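Local atomic coordinates of hypothetical protein (PDB entry 2IL5), a protein that is of unknown function but belongs to the Activator of Hsp90 ATPase homolog 1-like family of the Bet v 1-like clan, whose folds commonly enclose a cavity for hydrophobic ligands. Residues 23-26 with 27-30; 44-47 with 48-51. One frame throughout, in Å; residues are numbered along the deposited sequence.

Contact 1 (23-26 with 27-30); sequences KFSP and ELVY
The aromatic ring of Phe24 is met obliquely by Leu28 CD1 and Val29 CG2, while Lys23 CG sits above one face, displaced toward the rim. The ring of Tyr162, on helix 136-166, meets it with the planes inclined at about 50°. Closest approach to the helix is made by the stem of the side chain: Phe24 CB lies 3.9 Å from Val29 CG2. Between these apolar side chains the chain turns from strand 12-22 into helix 26-32, the first short helix after the opening strand in this helix-grip fold, and Ser25 is its N-cap. Ser25 OG stands between its own backbone N and carbonyl carbon (chi1 74°), from where it accepts from Leu28 N at 3.2 Å. The side chain of the same leucine packs on the cap, Leu28 CG resting 3.5 Å from Ser25 OG. The capping residue also offers its carbonyl: Ser25 O takes a nearly straight bond from Val29 N (3.1 Å, 166° at the hydrogen) and a weak, strongly bent one from Leu28 N. One residue on, Tyr30 N donates to Pro26 O at 2.7 Å, continuing the helical pattern. Val29 reaches Met161 of helix 136-166 and Phe110 and Met120 of the sheet, whereas Glu27 and Tyr30 touch Asp87.

Contact 2 (44-47 with 48-51); sequences MTSA and RTNK
Thr45 and Asn50 cross obliquely, the amide end of Asn50 passing beside the branched carbon of Thr45. Asn50 ND2 donates to Thr45 OG1 at 3.0 Å; the hydroxyl oxygen is tilted 20° from the amide plane, and the bond is bent, 145° at the hydrogen. Thr45 OG1 lies opposite its own backbone N (chi1 -166°), which sets it 3.3 Å from Asn50 CB, and a like first torsion in Asn50 places the amide, and with it ND2, beside that oxygen. A second pair of side chains meets hydroxyl to hydroxyl, with Ser46 OG 3.0 Å from Thr49 OG1. The backbone closes an alpha-turn, since Ser46 O receives Asn50 N at 2.8 Å and, weakly, Thr49 N. A water accepts from Arg48 N at 2.6 Å and is weakly hydrogen-bonded to Ser46 OG. Asp67 OD1 hydrogen-bonds both Thr45 OG1 and Thr49 OG1, joining the two side-chain pairs through one carboxylate oxygen, and Asn50 ND2 has a further acceptor in Glu52 O. The turn thus leads from the loop after helix 36-39 into strand 50-55, an outermost strand of the antiparallel sheet, which runs beside strand 62-68, where Ile65 packs against Thr45 and Asn50, while Ser46 touches Lys160 of helix 136-166.

How the contacts relate
Contacts 1 and 2 follow one another along the chain and do not touch: their centres lie 22 Å apart and their nearest atoms about 13 Å. Each marks a change of secondary structure, contact 1 from an outermost strand, 12-22, into a helix and contact 2 from a loop into the outermost strand at the other side of the sheet, 50-55. What they share is helix 136-166, which is touched by Phe24, Leu28 and Val29 from contact 1, by Ser46 of contact 2 and by Met44, a selenomethionine, at the start of segment 44-47. No active site is established; a bound sodium ion lies about 12 Å from the side chain of Thr45.

Contact 1 (23-26 with 27-30)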
ATOM      1  N   LYS A  23       7.018 -16.352  -7.489  1.00 49.10           N
ATOM      2  CA  LYS A  23       6.675 -17.534  -8.266  1.00 49.86           C
ATOM      3  C   LYS A  23       5.174 -17.596  -8.607  1.00 49.72           C
ATOM      4  O   LYS A  23       4.770 -18.284  -9.540  1.00 49.90           O
ATOM      5  CB  LYS A  23       7.068 -18.801  -7.487  1.00 50.00           C
ATOM      6  CG  LYS A  23       6.276 -18.943  -6.180  1.00 50.80           C
ATOM      7  CD  LYS A  23       6.648 -20.160  -5.386  1.00 53.47           C
ATOM      8  CE  LYS A  23       6.012 -20.078  -4.014  1.00 54.66           C
ATOM      9  NZ  LYS A  23       6.800 -20.827  -2.994  1.00 57.31           N
ATOM     10  N   PHE A  24       4.351 -16.915  -7.819  1.00 49.67           N
ATOM     11  CA  PHE A  24       2.901 -16.878  -8.050  1.00 49.59           C
ATOM     12  C   PHE A  24       2.535 -16.254  -9.388  1.00 48.55           C
ATOM     13  O   PHE A  24       3.253 -15.387  -9.849  1.00 47.82           O
ATOM     14  CB  PHE A  24       2.241 -16.045  -6.962  1.00 50.32           C
ATOM     15  CG  PHE A  24       2.594 -16.471  -5.592  1.00 51.92           C
ATOM     16  CD1 PHE A  24       2.311 -17.764  -5.161  1.00 54.98           C
ATOM     17  CD2 PHE A  24       3.205 -15.586  -4.719  1.00 53.33           C
ATOM     18  CE1 PHE A  24       2.650 -18.168  -3.858  1.00 56.14           C
ATOM     19  CE2 PHE A  24       3.538 -15.977  -3.426  1.00 53.48           C
ATOM     20  CZ  PHE A  24       3.256 -17.259  -2.996  1.00 54.23           C
ATOM     21  N   SER A  25       1.421 -16.698  -9.983  1.00 47.55           N
ATOM     22  CA  SER A  25       0.832 -16.069 -11.182  1.00 46.87           C
ATOM     23  C   SER A  25       0.378 -14.596 -10.933  1.00 46.22           C
ATOM     24  O   SER A  25       0.010 -14.247  -9.796  1.00 46.14           O
ATOM     25  CB  SER A  25      -0.344 -16.904 -11.705  1.00 46.68           C
ATOM     26  OG  SER A  25      -1.480 -16.758 -10.872  1.00 46.80           O
ATOM     27  N   PRO A  26       0.434 -13.729 -11.979  1.00 45.17           N
ATOM     28  CA  PRO A  26      -0.028 -12.329 -11.838  1.00 44.87           C
ATOM     29  C   PRO A  26      -1.419 -12.254 -11.259  1.00 44.24           C
ATOM     30  O   PRO A  26      -1.688 -11.433 -10.402  1.00 44.34           O
ATOM     31  CB  PRO A  26      -0.018 -11.806 -13.282  1.00 44.53           C
ATOM     32  CG  PRO A  26       1.093 -12.543 -13.903  1.00 44.92           C
ATOM     33  CD  PRO A  26       0.992 -13.966 -13.321  1.00 44.57           C
ATOM     34  N   GLU A  27      -2.289 -13.119 -11.747  1.00 44.02           N
ATOM     35  CA  GLU A  27      -3.607 -13.323 -11.182  1.00 43.99           C
ATOM     36  C   GLU A  27      -3.671 -13.549  -9.668  1.00 43.53           C
ATOM     37  O   GLU A  27      -4.591 -13.055  -9.017  1.00 43.83           O
ATOM     38  CB  GLU A  27      -4.265 -14.518 -11.858  1.00 43.40           C
ATOM     39  CG  GLU A  27      -5.285 -15.204 -10.966  1.00 44.59           C
ATOM     40  CD  GLU A  27      -6.190 -16.135 -11.704  1.00 47.90           C
ATOM     41  OE1 GLU A  27      -5.680 -17.045 -12.398  1.00 48.62           O
ATOM     42  OE2 GLU A  27      -7.416 -15.967 -11.563  1.00 49.81           O
ATOM     43  N   LEU A  28      -2.756 -14.361  -9.130  1.00 43.40           N
ATOM     44  CA  LEU A  28      -2.716 -14.617  -7.673  1.00 42.89           C
ATOM     45  C   LEU A  28      -2.235 -13.395  -6.890  1.00 42.98           C
ATOM     46  O   LEU A  28      -2.793 -13.081  -5.843  1.00 42.93           O
ATOM     47  CB  LEU A  28      -1.902 -15.861  -7.315  1.00 42.23           C
ATOM     48  CG  LEU A  28      -2.588 -17.221  -7.568  1.00 41.68           C
ATOM     49  CD1 LEU A  28      -1.648 -18.318  -7.166  1.00 40.13           C
ATOM     50  CD2 LEU A  28      -3.950 -17.399  -6.853  1.00 40.52           C
ATOM     51  N   VAL A  29      -1.214 -12.710  -7.407  1.00 42.71           N
ATOM     52  CA  VAL A  29      -0.760 -11.457  -6.808  1.00 42.55           C
ATOM     53  C   VAL A  29      -1.782 -10.318  -6.938  1.00 42.67           C
ATOM     54  O   VAL A  29      -2.003  -9.573  -5.978  1.00 43.63           O
ATOM     55  CB  VAL A  29       0.623 -11.024  -7.338  1.00 42.62           C
ATOM     56  CG1 VAL A  29       1.105  -9.786  -6.575  1.00 40.74           C
ATOM     57  CG2 VAL A  29       1.617 -12.181  -7.149  1.00 41.35           C
ATOM     58  N   TYR A  30      -2.414 -10.198  -8.105  1.00 42.50           N
ATOM     59  CA  TYR A  30      -3.413  -9.154  -8.356  1.00 42.17           C
ATOM     60  C   TYR A  30      -4.590  -9.340  -7.420  1.00 42.66           C
ATOM     61  O   TYR A  30      -5.087  -8.384  -6.862  1.00 43.62           O
ATOM     62  CB  TYR A  30      -3.861  -9.162  -9.825  1.00 40.92           C
ATOM     63  CG  TYR A  30      -4.939  -8.144 -10.184  1.00 41.21           C
ATOM     64  CD1 TYR A  30      -6.307  -8.510 -10.219  1.00 42.51           C
ATOM     65  CD2 TYR A  30      -4.599  -6.820 -10.526  1.00 38.12           C
ATOM     66  CE1 TYR A  30      -7.299  -7.583 -10.539  1.00 41.71           C
ATOM     67  CE2 TYR A  30      -5.577  -5.882 -10.844  1.00 37.45           C
ATOM     68  CZ  TYR A  30      -6.922  -6.255 -10.855  1.00 42.28           C
ATOM     69  OH  TYR A  30      -7.886  -5.309 -11.208  1.00 40.98           O
TER

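Contact 2 (44-47 with 48-51)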
HETATM    1  N   MSE A  44      -2.238  -2.746   5.396  1.00 46.19           N
HETATM    2  CA  MSE A  44      -2.341  -1.844   6.568  1.00 47.00           C
HETATM    3  C   MSE A  44      -3.075  -2.460   7.746  1.00 45.54           C
HETATM    4  O   MSE A  44      -3.515  -1.773   8.653  1.00 44.65           O
HETATM    5  CB  MSE A  44      -3.005  -0.515   6.195  1.00 48.26           C
HETATM    6  CG  MSE A  44      -2.595   0.049   4.862  1.00 54.43           C
HETATM    7 SE   MSE A  44      -1.073   1.213   5.005  0.70 67.29          SE
HETATM    8  CE  MSE A  44      -1.681   2.534   6.322  1.00 64.21           C
ATOM      9  N   THR A  45      -3.213  -3.774   7.714  1.00 45.20           N
ATOM     10  CA  THR A  45      -3.908  -4.464   8.758  1.00 44.59           C
ATOM     11  C   THR A  45      -3.477  -5.940   8.791  1.00 43.96           C
ATOM     12  O   THR A  45      -2.568  -6.334   8.049  1.00 44.04           O
ATOM     13  CB  THR A  45      -5.412  -4.257   8.551  1.00 44.77           C
ATOM     14  OG1 THR A  45      -6.128  -4.638   9.730  1.00 44.86           O
ATOM     15  CG2 THR A  45      -5.900  -4.994   7.306  1.00 45.42           C
ATOM     16  N   SER A  46      -4.082  -6.741   9.665  1.00 42.52           N
ATOM     17  CA  SER A  46      -3.858  -8.201   9.645  1.00 42.06           C
ATOM     18  C   SER A  46      -5.092  -8.918  10.163  1.00 42.02           C
ATOM     19  O   SER A  46      -6.009  -8.264  10.698  1.00 42.22           O
ATOM     20  CB  SER A  46      -2.604  -8.605  10.439  1.00 41.07           C
ATOM     21  OG  SER A  46      -2.801  -8.350  11.810  1.00 40.61           O
ATOM     22  N   ALA A  47      -5.123 -10.247   9.988  1.00 41.51           N
ATOM     23  CA  ALA A  47      -6.237 -11.059  10.438  1.00 42.35           C
ATOM     24  C   ALA A  47      -6.625 -10.762  11.885  1.00 42.75           C
ATOM     25  O   ALA A  47      -7.817 -10.594  12.183  1.00 42.63           O
ATOM     26  CB  ALA A  47      -5.937 -12.575  10.267  1.00 42.53           C
ATOM     27  N   ARG A  48      -5.619 -10.664  12.765  1.00 43.16           N
ATOM     28  CA  ARG A  48      -5.865 -10.482  14.191  1.00 44.00           C
ATOM     29  C   ARG A  48      -6.130  -9.082  14.667  1.00 44.75           C
ATOM     30  O   ARG A  48      -6.834  -8.911  15.654  1.00 45.70           O
ATOM     31  CB  ARG A  48      -4.777 -11.128  15.050  1.00 43.76           C
ATOM     32  CG  ARG A  48      -5.088 -12.577  15.263  1.00 43.82           C
ATOM     33  CD  ARG A  48      -4.026 -13.286  16.071  1.00 44.90           C
ATOM     34  NE  ARG A  48      -4.196 -13.201  17.518  1.00 40.77           N
ATOM     35  CZ  ARG A  48      -5.138 -13.830  18.221  1.00 42.27           C
ATOM     36  NH1 ARG A  48      -5.170 -13.716  19.539  1.00 39.87           N
ATOM     37  NH2 ARG A  48      -6.060 -14.554  17.617  1.00 44.06           N
ATOM     38  N   THR A  49      -5.565  -8.078  13.997  1.00 45.71           N
ATOM     39  CA  THR A  49      -5.779  -6.700  14.423  1.00 45.50           C
ATOM     40  C   THR A  49      -6.915  -5.995  13.660  1.00 46.81           C
ATOM     41  O   THR A  49      -7.391  -4.932  14.084  1.00 47.37           O
ATOM     42  CB  THR A  49      -4.487  -5.889  14.346  1.00 45.74           C
ATOM     43  OG1 THR A  49      -3.978  -5.909  12.996  1.00 41.37           O
ATOM     44  CG2 THR A  49      -3.452  -6.478  15.341  1.00 43.70           C
ATOM     45  N   ASN A  50      -7.365  -6.578  12.551  1.00 47.08           N
ATOM     46  CA  ASN A  50      -8.439  -5.942  11.792  1.00 47.54           C
ATOM     47  C   ASN A  50      -9.756  -5.833  12.568  1.00 47.93           C
ATOM     48  O   ASN A  50     -10.252  -6.829  13.124  1.00 47.62           O
ATOM     49  CB  ASN A  50      -8.663  -6.610  10.448  1.00 46.91           C
ATOM     50  CG  ASN A  50      -9.532  -5.771   9.532  1.00 49.28           C
ATOM     51  OD1 ASN A  50     -10.605  -6.221   9.123  1.00 50.79           O
ATOM     52  ND2 ASN A  50      -9.083  -4.528   9.211  1.00 47.38           N
ATOM     53  N   LYS A  51     -10.304  -4.615  12.581  1.00 48.30           N
ATOM     54  CA  LYS A  51     -11.557  -4.290  13.255  1.00 48.85           C
ATOM     55  C   LYS A  51     -12.700  -4.254  12.258  1.00 48.90           C
ATOM     56  O   LYS A  51     -13.716  -4.917  12.433  1.00 48.28           O
ATOM     57  CB  LYS A  51     -11.456  -2.911  13.884  1.00 49.17           C
ATOM     58  CG  LYS A  51     -10.856  -2.844  15.221  1.00 49.71           C
ATOM     59  CD  LYS A  51     -11.318  -1.576  15.900  1.00 51.94           C
ATOM     60  CE  LYS A  51     -12.705  -1.752  16.549  1.00 54.97           C
ATOM     61  NZ  LYS A  51     -12.733  -2.777  17.664  1.00 54.25           N
TER
HETATM   62  O   HOH W   1      -3.234 -11.685  12.272  1.00 66.68           O